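Local coordinates for mandelate racemase/muconate lactonizing protein (Alicyclobacillus acidocaldarius LAA1, PDB 3QLD) that belongs to the mandelate racemase/muconate lactonizing family of the enolase superfamily, joining an N-terminal capping domain to a TIM-barrel-like domain, at residues E139-L144 with F165-L170; H9-P14 with D363-F368. All coordinates share one frame; numbering follows the deposited sequence.

Interaction 1: E139-L144 with F165-L170; sequences EVSATL and FRRVKL
Parallel pairing joins the end of strand 137-144 to the start of strand 167-171, within segments 139-144 and 165-170, in a largely buried contact; helix 150-162 connects them, completing a beta-alpha-beta unit of the TIM-barrel-like domain. The ladder is regular from Ala142 onward: Ala142 N donates to Arg167 O at 2.9 Å, Lys169 N to Ala142 O at 2.8 Å and Leu144 N to Lys169 O at 2.9 Å, all nearly straight. Before the ladder, Arg166 N reaches Val140 O. On the sheet face shared by Ala142 and Leu144, the methyl CB of Ala142 sits over one face of the Phe165 ring, 3.8 Å from its centroid, while Val140 CG1 comes up at that ring's edge. Farther along, Leu144 CD1 meets Leu170 CD2, the two side chains running side by side; helix 150-162 packs on this same layer. The other face carries Ser141, Thr143, Arg167 and Lys169. Arg167 NE reaches Ser141 OG in a weak bond of 3.0 Å because its chain, first swung away from the backbone N (chi1 -166°), bends at chi3; Arg167 NH1 is hydrogen-bonded to Gln218. One face is therefore apolar against the helix, whereas the other gathers Arg167 NH2 and Lys169 NZ in salt bridges to Asp323, with Glu221 a second salt-bridge partner of Lys169 NZ.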
ATOM      1  N   GLU A 139      -2.838 -21.650 -22.888  1.00 31.52           N
ATOM      2  CA  GLU A 139      -3.870 -22.504 -22.347  1.00 31.57           C
ATOM      3  C   GLU A 139      -4.530 -21.825 -21.150  1.00 32.33           C
ATOM      4  O   GLU A 139      -3.885 -21.018 -20.507  1.00 32.35           O
ATOM      5  CB  GLU A 139      -3.321 -23.790 -21.805  1.00 32.92           C
ATOM      6  CG  GLU A 139      -2.251 -24.495 -22.608  1.00 41.53           C
ATOM      7  CD  GLU A 139      -1.842 -25.776 -21.877  1.00 46.87           C
ATOM      8  OE1 GLU A 139      -1.136 -25.685 -20.832  1.00 50.80           O
ATOM      9  OE2 GLU A 139      -2.252 -26.857 -22.330  1.00 49.46           O
ATOM     10  N   VAL A 140      -5.749 -22.245 -20.810  1.00 31.18           N
ATOM     11  CA  VAL A 140      -6.643 -21.492 -19.921  1.00 32.38           C
ATOM     12  C   VAL A 140      -7.042 -22.444 -18.799  1.00 32.03           C
ATOM     13  O   VAL A 140      -7.320 -23.600 -19.087  1.00 32.86           O
ATOM     14  CB  VAL A 140      -7.917 -21.025 -20.699  1.00 31.88           C
ATOM     15  CG1 VAL A 140      -8.894 -20.390 -19.727  1.00 33.15           C
ATOM     16  CG2 VAL A 140      -7.549 -20.067 -21.827  1.00 32.99           C
ATOM     17  N   SER A 141      -7.030 -21.985 -17.536  1.00 29.99           N
ATOM     18  CA  SER A 141      -7.505 -22.764 -16.367  1.00 29.86           C
ATOM     19  C   SER A 141      -8.921 -22.426 -15.922  1.00 30.36           C
ATOM     20  O   SER A 141      -9.375 -21.320 -16.147  1.00 29.36           O
ATOM     21  CB  SER A 141      -6.532 -22.439 -15.172  1.00 30.16           C
ATOM     22  OG  SER A 141      -6.887 -23.104 -13.931  1.00 29.71           O
ATOM     23  N   ALA A 142      -9.577 -23.325 -15.196  1.00 30.96           N
ATOM     24  CA  ALA A 142     -10.835 -23.036 -14.551  1.00 33.02           C
ATOM     25  C   ALA A 142     -10.770 -23.096 -13.010  1.00 32.93           C
ATOM     26  O   ALA A 142     -10.299 -24.081 -12.418  1.00 32.63           O
ATOM     27  CB  ALA A 142     -11.961 -24.046 -15.074  1.00 34.21           C
ATOM     28  N   THR A 143     -11.258 -22.041 -12.349  1.00 33.28           N
ATOM     29  CA  THR A 143     -11.333 -22.015 -10.882  1.00 33.18           C
ATOM     30  C   THR A 143     -12.654 -22.566 -10.390  1.00 33.22           C
ATOM     31  O   THR A 143     -13.724 -22.155 -10.864  1.00 32.09           O
ATOM     32  CB  THR A 143     -11.169 -20.575 -10.373  1.00 33.75           C
ATOM     33  OG1 THR A 143      -9.992 -20.041 -10.981  1.00 34.00           O
ATOM     34  CG2 THR A 143     -11.051 -20.543  -8.828  1.00 36.15           C
ATOM     35  N   LEU A 144     -12.590 -23.526  -9.477  1.00 33.08           N
ATOM     36  CA  LEU A 144     -13.793 -24.161  -8.937  1.00 35.16           C
ATOM     37  C   LEU A 144     -13.918 -23.830  -7.452  1.00 37.05           C
ATOM     38  O   LEU A 144     -12.937 -24.014  -6.674  1.00 36.18           O
ATOM     39  CB  LEU A 144     -13.775 -25.680  -9.153  1.00 35.31           C
ATOM     40  CG  LEU A 144     -13.404 -26.302 -10.513  1.00 37.50           C
ATOM     41  CD1 LEU A 144     -13.594 -27.759 -10.415  1.00 39.45           C
ATOM     42  CD2 LEU A 144     -14.234 -25.725 -11.683  1.00 40.30           C
ATOM     43  N   PHE A 165     -10.795 -26.987 -20.596  1.00 35.40           N
ATOM     44  CA  PHE A 165      -9.873 -26.175 -19.756  1.00 35.24           C
ATOM     45  C   PHE A 165      -8.725 -27.074 -19.387  1.00 34.89           C
ATOM     46  O   PHE A 165      -8.957 -28.227 -19.013  1.00 36.16           O
ATOM     47  CB  PHE A 165     -10.552 -25.761 -18.465  1.00 34.72           C
ATOM     48  CG  PHE A 165     -11.539 -24.655 -18.625  1.00 37.98           C
ATOM     49  CD1 PHE A 165     -11.112 -23.319 -18.696  1.00 34.84           C
ATOM     50  CD2 PHE A 165     -12.908 -24.940 -18.683  1.00 39.05           C
ATOM     51  CE1 PHE A 165     -12.059 -22.285 -18.865  1.00 39.44           C
ATOM     52  CE2 PHE A 165     -13.849 -23.902 -18.827  1.00 44.27           C
ATOM     53  CZ  PHE A 165     -13.394 -22.555 -18.910  1.00 41.02           C
ATOM     54  N   ARG A 166      -7.516 -26.542 -19.423  1.00 34.97           N
ATOM     55  CA  ARG A 166      -6.313 -27.363 -19.369  1.00 35.36           C
ATOM     56  C   ARG A 166      -5.743 -27.425 -17.939  1.00 34.45           C
ATOM     57  O   ARG A 166      -4.716 -28.070 -17.676  1.00 34.12           O
ATOM     58  CB  ARG A 166      -5.290 -26.837 -20.369  1.00 36.00           C
ATOM     59  CG  ARG A 166      -5.779 -27.000 -21.855  1.00 42.04           C
ATOM     60  CD  ARG A 166      -5.998 -28.500 -22.251  1.00 48.98           C
ATOM     61  NE  ARG A 166      -5.973 -28.625 -23.725  1.00 57.77           N
ATOM     62  CZ  ARG A 166      -4.955 -28.216 -24.492  1.00 59.31           C
ATOM     63  NH1 ARG A 166      -3.880 -27.685 -23.937  1.00 61.69           N
ATOM     64  NH2 ARG A 166      -4.992 -28.334 -25.815  1.00 60.76           N
ATOM     65  N   ARG A 167      -6.437 -26.761 -17.019  1.00 34.43           N
ATOM     66  CA  ARG A 167      -6.074 -26.807 -15.578  1.00 32.55           C
ATOM     67  C   ARG A 167      -7.320 -26.645 -14.803  1.00 31.27           C
ATOM     68  O   ARG A 167      -8.219 -25.876 -15.220  1.00 31.14           O
ATOM     69  CB  ARG A 167      -5.104 -25.685 -15.230  1.00 32.40           C
ATOM     70  CG  ARG A 167      -4.408 -25.847 -13.847  1.00 32.45           C
ATOM     71  CD  ARG A 167      -3.352 -24.772 -13.537  1.00 31.29           C
ATOM     72  NE  ARG A 167      -3.961 -23.429 -13.496  1.00 30.63           N
ATOM     73  CZ  ARG A 167      -3.258 -22.324 -13.745  1.00 31.41           C
ATOM     74  NH1 ARG A 167      -1.956 -22.402 -13.940  1.00 28.56           N
ATOM     75  NH2 ARG A 167      -3.831 -21.122 -13.731  1.00 31.93           N
ATOM     76  N   VAL A 168      -7.406 -27.298 -13.651  1.00 28.25           N
ATOM     77  CA  VAL A 168      -8.398 -26.815 -12.697  1.00 29.07           C
ATOM     78  C   VAL A 168      -7.708 -26.276 -11.439  1.00 29.15           C
ATOM     79  O   VAL A 168      -6.717 -26.891 -10.976  1.00 26.79           O
ATOM     80  CB  VAL A 168      -9.474 -27.882 -12.265  1.00 28.95           C
ATOM     81  CG1 VAL A 168     -10.386 -28.244 -13.474  1.00 30.96           C
ATOM     82  CG2 VAL A 168      -8.835 -29.120 -11.602  1.00 27.35           C
ATOM     83  N   LYS A 169      -8.262 -25.196 -10.861  1.00 27.66           N
ATOM     84  CA  LYS A 169      -7.722 -24.653  -9.566  1.00 26.50           C
ATOM     85  C   LYS A 169      -8.834 -24.735  -8.549  1.00 27.77           C
ATOM     86  O   LYS A 169      -9.903 -24.083  -8.674  1.00 27.65           O
ATOM     87  CB  LYS A 169      -7.185 -23.221  -9.722  1.00 27.83           C
ATOM     88  CG  LYS A 169      -6.585 -22.591  -8.408  1.00 26.92           C
ATOM     89  CD  LYS A 169      -5.776 -21.342  -8.705  1.00 30.52           C
ATOM     90  CE  LYS A 169      -6.557 -20.285  -9.518  1.00 36.31           C
ATOM     91  NZ  LYS A 169      -6.245 -18.849  -9.147  1.00 36.70           N
ATOM     92  N   LEU A 170      -8.630 -25.570  -7.550  1.00 26.63           N
ATOM     93  CA  LEU A 170      -9.586 -25.812  -6.549  1.00 27.02           C
ATOM     94  C   LEU A 170      -9.410 -24.883  -5.333  1.00 28.40           C
ATOM     95  O   LEU A 170      -8.315 -24.798  -4.765  1.00 26.18           O
ATOM     96  CB  LEU A 170      -9.382 -27.221  -6.018  1.00 28.15           C
ATOM     97  CG  LEU A 170      -9.362 -28.331  -7.075  1.00 32.64           C
ATOM     98  CD1 LEU A 170      -9.524 -29.600  -6.258  1.00 31.90           C
ATOM     99  CD2 LEU A 170     -10.603 -28.123  -7.978  1.00 35.35           C
TER

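Interaction 2: H9-P14 with D363-F368; sequences HRLSLP and DAVRRF
The His9 ring carries Val365 on one face: CG1, set anti to the valine's backbone N (chi1 167°), lies 4.1 Å from the ring centroid and is displaced toward the rim on the ND1 side. The same His9 ring also meets that of Trp45, the two planes nearly parallel, and His9 NE2 is hydrogen-bonded to Gln35. Around the Phe368 ring the neighbours approach obliquely. Leu13 CG stands 3.7 Å from Phe368 CD2 in an off-centre CH-pi contact, and Pro14 CD comes equally near Phe368 CE1; both stand on the same side of the ring plane, and Ser12 O is on that side too. Leu11 CG packs 4.1 Å from Phe368 CB, and its CD1 lies loosely beside Val365 CG1. One backbone bond ties the segments together: Ser12 N donates to Phe368 O at 2.8 Å, with an angle of 161° at the hydrogen, and the same oxygen receives a CA-H contact from Leu11. The helical segment crosses the strand at 89°, and Val365 and Phe368 are the residues that touch it. Beyond Phe368 the chain continues into strand 369-376, which pairs antiparallel with strand 3-15; strand 25-38 pairs with strand 3-15 as well, and its Leu33 touches both Leu11 and Val365.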
ATOM      1  N   HIS A   9     -12.847   6.690 -17.916  1.00 25.45           N
ATOM      2  CA  HIS A   9     -14.180   6.223 -17.937  1.00 26.26           C
ATOM      3  C   HIS A   9     -14.379   5.312 -16.740  1.00 26.13           C
ATOM      4  O   HIS A   9     -13.725   4.289 -16.643  1.00 25.37           O
ATOM      5  CB  HIS A   9     -14.368   5.313 -19.162  1.00 26.87           C
ATOM      6  CG  HIS A   9     -14.048   5.980 -20.461  1.00 27.41           C
ATOM      7  ND1 HIS A   9     -14.990   6.731 -21.146  1.00 30.15           N
ATOM      8  CD2 HIS A   9     -12.906   6.031 -21.194  1.00 29.48           C
ATOM      9  CE1 HIS A   9     -14.442   7.200 -22.263  1.00 28.35           C
ATOM     10  NE2 HIS A   9     -13.171   6.811 -22.305  1.00 30.71           N
ATOM     11  N   ARG A  10     -15.349   5.628 -15.902  1.00 26.38           N
ATOM     12  CA  ARG A  10     -15.793   4.730 -14.830  1.00 25.39           C
ATOM     13  C   ARG A  10     -16.990   3.900 -15.257  1.00 28.03           C
ATOM     14  O   ARG A  10     -18.054   4.442 -15.613  1.00 27.99           O
ATOM     15  CB  ARG A  10     -16.112   5.515 -13.535  1.00 25.07           C
ATOM     16  CG  ARG A  10     -16.025   4.578 -12.342  1.00 25.83           C
ATOM     17  CD  ARG A  10     -16.385   5.374 -11.099  1.00 33.08           C
ATOM     18  NE  ARG A  10     -16.535   4.454 -10.005  1.00 31.94           N
ATOM     19  CZ  ARG A  10     -16.194   4.759  -8.766  1.00 34.20           C
ATOM     20  NH1 ARG A  10     -16.319   3.843  -7.808  1.00 33.36           N
ATOM     21  NH2 ARG A  10     -15.699   5.963  -8.536  1.00 31.24           N
ATOM     22  N   LEU A  11     -16.820   2.583 -15.244  1.00 27.13           N
ATOM     23  CA  LEU A  11     -17.768   1.684 -15.819  1.00 28.38           C
ATOM     24  C   LEU A  11     -18.415   0.821 -14.746  1.00 29.25           C
ATOM     25  O   LEU A  11     -17.804   0.516 -13.694  1.00 27.30           O
ATOM     26  CB  LEU A  11     -17.072   0.782 -16.842  1.00 29.97           C
ATOM     27  CG  LEU A  11     -17.008   1.211 -18.310  1.00 33.33           C
ATOM     28  CD1 LEU A  11     -16.486   2.583 -18.524  1.00 35.50           C
ATOM     29  CD2 LEU A  11     -16.234   0.195 -19.137  1.00 33.60           C
ATOM     30  N   SER A  12     -19.658   0.423 -15.011  1.00 28.13           N
ATOM     31  CA  SER A  12     -20.307  -0.587 -14.198  1.00 30.90           C
ATOM     32  C   SER A  12     -20.912  -1.613 -15.162  1.00 32.12           C
ATOM     33  O   SER A  12     -21.832  -1.257 -15.887  1.00 31.77           O
ATOM     34  CB  SER A  12     -21.402   0.025 -13.366  1.00 32.28           C
ATOM     35  OG  SER A  12     -21.979  -1.002 -12.555  1.00 37.50           O
ATOM     36  N   LEU A  13     -20.383  -2.848 -15.184  1.00 31.42           N
ATOM     37  CA  LEU A  13     -20.838  -3.883 -16.150  1.00 32.91           C
ATOM     38  C   LEU A  13     -21.683  -4.976 -15.463  1.00 32.84           C
ATOM     39  O   LEU A  13     -21.220  -5.640 -14.537  1.00 34.12           O
ATOM     40  CB  LEU A  13     -19.649  -4.568 -16.855  1.00 33.12           C
ATOM     41  CG  LEU A  13     -18.864  -3.917 -17.994  1.00 35.41           C
ATOM     42  CD1 LEU A  13     -18.002  -2.808 -17.427  1.00 35.41           C
ATOM     43  CD2 LEU A  13     -17.984  -4.964 -18.646  1.00 38.26           C
ATOM     44  N   PRO A  14     -22.909  -5.202 -15.930  1.00 34.18           N
ATOM     45  CA  PRO A  14     -23.628  -6.304 -15.302  1.00 34.14           C
ATOM     46  C   PRO A  14     -22.960  -7.667 -15.564  1.00 35.08           C
ATOM     47  O   PRO A  14     -22.508  -7.964 -16.683  1.00 34.08           O
ATOM     48  CB  PRO A  14     -25.003  -6.258 -15.965  1.00 34.00           C
ATOM     49  CG  PRO A  14     -25.164  -4.851 -16.382  1.00 34.12           C
ATOM     50  CD  PRO A  14     -23.776  -4.460 -16.859  1.00 34.75           C
ATOM     51  N   ASP A 363     -20.059   2.125 -28.059  1.00 37.70           N
ATOM     52  CA  ASP A 363     -21.441   2.151 -27.517  1.00 37.80           C
ATOM     53  C   ASP A 363     -21.556   1.443 -26.177  1.00 35.62           C
ATOM     54  O   ASP A 363     -22.331   1.845 -25.310  1.00 34.71           O
ATOM     55  CB  ASP A 363     -22.476   1.474 -28.433  1.00 38.65           C
ATOM     56  CG  ASP A 363     -22.764   2.271 -29.712  1.00 44.12           C
ATOM     57  OD1 ASP A 363     -22.826   3.511 -29.670  1.00 46.28           O
ATOM     58  OD2 ASP A 363     -22.946   1.634 -30.776  1.00 48.69           O
ATOM     59  N   ALA A 364     -20.847   0.324 -26.054  1.00 34.38           N
ATOM     60  CA  ALA A 364     -20.858  -0.400 -24.797  1.00 32.58           C
ATOM     61  C   ALA A 364     -20.150   0.439 -23.728  1.00 30.87           C
ATOM     62  O   ALA A 364     -20.703   0.638 -22.637  1.00 29.86           O
ATOM     63  CB  ALA A 364     -20.235  -1.806 -24.971  1.00 31.69           C
ATOM     64  N   VAL A 365     -18.981   0.973 -24.060  1.00 29.15           N
ATOM     65  CA  VAL A 365     -18.264   1.811 -23.096  1.00 31.29           C
ATOM     66  C   VAL A 365     -19.198   2.925 -22.606  1.00 32.73           C
ATOM     67  O   VAL A 365     -19.295   3.215 -21.384  1.00 33.59           O
ATOM     68  CB  VAL A 365     -16.943   2.368 -23.683  1.00 29.06           C
ATOM     69  CG1 VAL A 365     -16.362   3.509 -22.785  1.00 32.61           C
ATOM     70  CG2 VAL A 365     -15.949   1.269 -23.842  1.00 32.00           C
ATOM     71  N   ARG A 366     -19.907   3.546 -23.549  1.00 34.23           N
ATOM     72  CA  ARG A 366     -20.786   4.648 -23.206  1.00 35.65           C
ATOM     73  C   ARG A 366     -21.973   4.241 -22.350  1.00 35.28           C
ATOM     74  O   ARG A 366     -22.270   4.928 -21.346  1.00 34.18           O
ATOM     75  CB  ARG A 366     -21.246   5.366 -24.462  1.00 37.46           C
ATOM     76  CG  ARG A 366     -20.322   6.478 -24.834  1.00 43.63           C
ATOM     77  CD  ARG A 366     -21.167   7.756 -25.164  1.00 53.52           C
ATOM     78  NE  ARG A 366     -22.513   7.404 -25.674  1.00 59.71           N
ATOM     79  CZ  ARG A 366     -23.550   8.238 -25.799  1.00 63.13           C
ATOM     80  NH1 ARG A 366     -23.446   9.537 -25.486  1.00 64.55           N
ATOM     81  NH2 ARG A 366     -24.704   7.765 -26.260  1.00 63.79           N
ATOM     82  N   ARG A 367     -22.617   3.113 -22.686  1.00 34.91           N
ATOM     83  CA  ARG A 367     -23.762   2.646 -21.888  1.00 36.29           C
ATOM     84  C   ARG A 367     -23.374   2.311 -20.439  1.00 35.97           C
ATOM     85  O   ARG A 367     -24.140   2.631 -19.517  1.00 35.84           O
ATOM     86  CB  ARG A 367     -24.506   1.459 -22.531  1.00 37.72           C
ATOM     87  CG  ARG A 367     -25.697   0.828 -21.627  1.00 40.90           C
ATOM     88  CD  ARG A 367     -26.946   1.790 -21.390  1.00 44.81           C
ATOM     89  NE  ARG A 367     -27.975   1.219 -20.477  1.00 45.11           N
ATOM     90  CZ  ARG A 367     -27.967   1.280 -19.133  1.00 47.70           C
ATOM     91  NH1 ARG A 367     -26.960   1.870 -18.466  1.00 45.13           N
ATOM     92  NH2 ARG A 367     -28.971   0.731 -18.436  1.00 42.37           N
ATOM     93  N   PHE A 368     -22.204   1.680 -20.257  1.00 32.46           N
ATOM     94  CA  PHE A 368     -21.805   1.197 -18.960  1.00 31.15           C
ATOM     95  C   PHE A 368     -21.163   2.305 -18.080  1.00 31.19           C
ATOM     96  O   PHE A 368     -20.890   2.056 -16.897  1.00 29.64           O
ATOM     97  CB  PHE A 368     -20.838   0.008 -19.131  1.00 31.33           C
ATOM     98  CG  PHE A 368     -21.456  -1.202 -19.804  1.00 32.28           C
ATOM     99  CD1 PHE A 368     -22.773  -1.583 -19.515  1.00 37.36           C
ATOM    100  CD2 PHE A 368     -20.692  -2.018 -20.650  1.00 37.22           C
ATOM    101  CE1 PHE A 368     -23.340  -2.734 -20.083  1.00 39.30           C
ATOM    102  CE2 PHE A 368     -21.235  -3.175 -21.240  1.00 34.89           C
ATOM    103  CZ  PHE A 368     -22.559  -3.546 -20.958  1.00 36.67           C
TER

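Interaction 2 joins two regions 349 residues apart in sequence, and interaction 1 is nested within the loop it closes. Their centres lie 28 Å apart and their nearest atoms about 17 Å, so they do not touch. They share no strand or helix: 139-144 and 165-170 lie on adjacent strands of the eight-stranded barrel sheet, while 9-14 belongs to the separate antiparallel sheet that also includes strand 369-376. The order along the chain is therefore strand 9-14, then the barrel strands, then helix 363-368. The chain leaves the antiparallel sheet, builds the barrel and returns to it, so both chain ends contribute to the sheet beside the barrel.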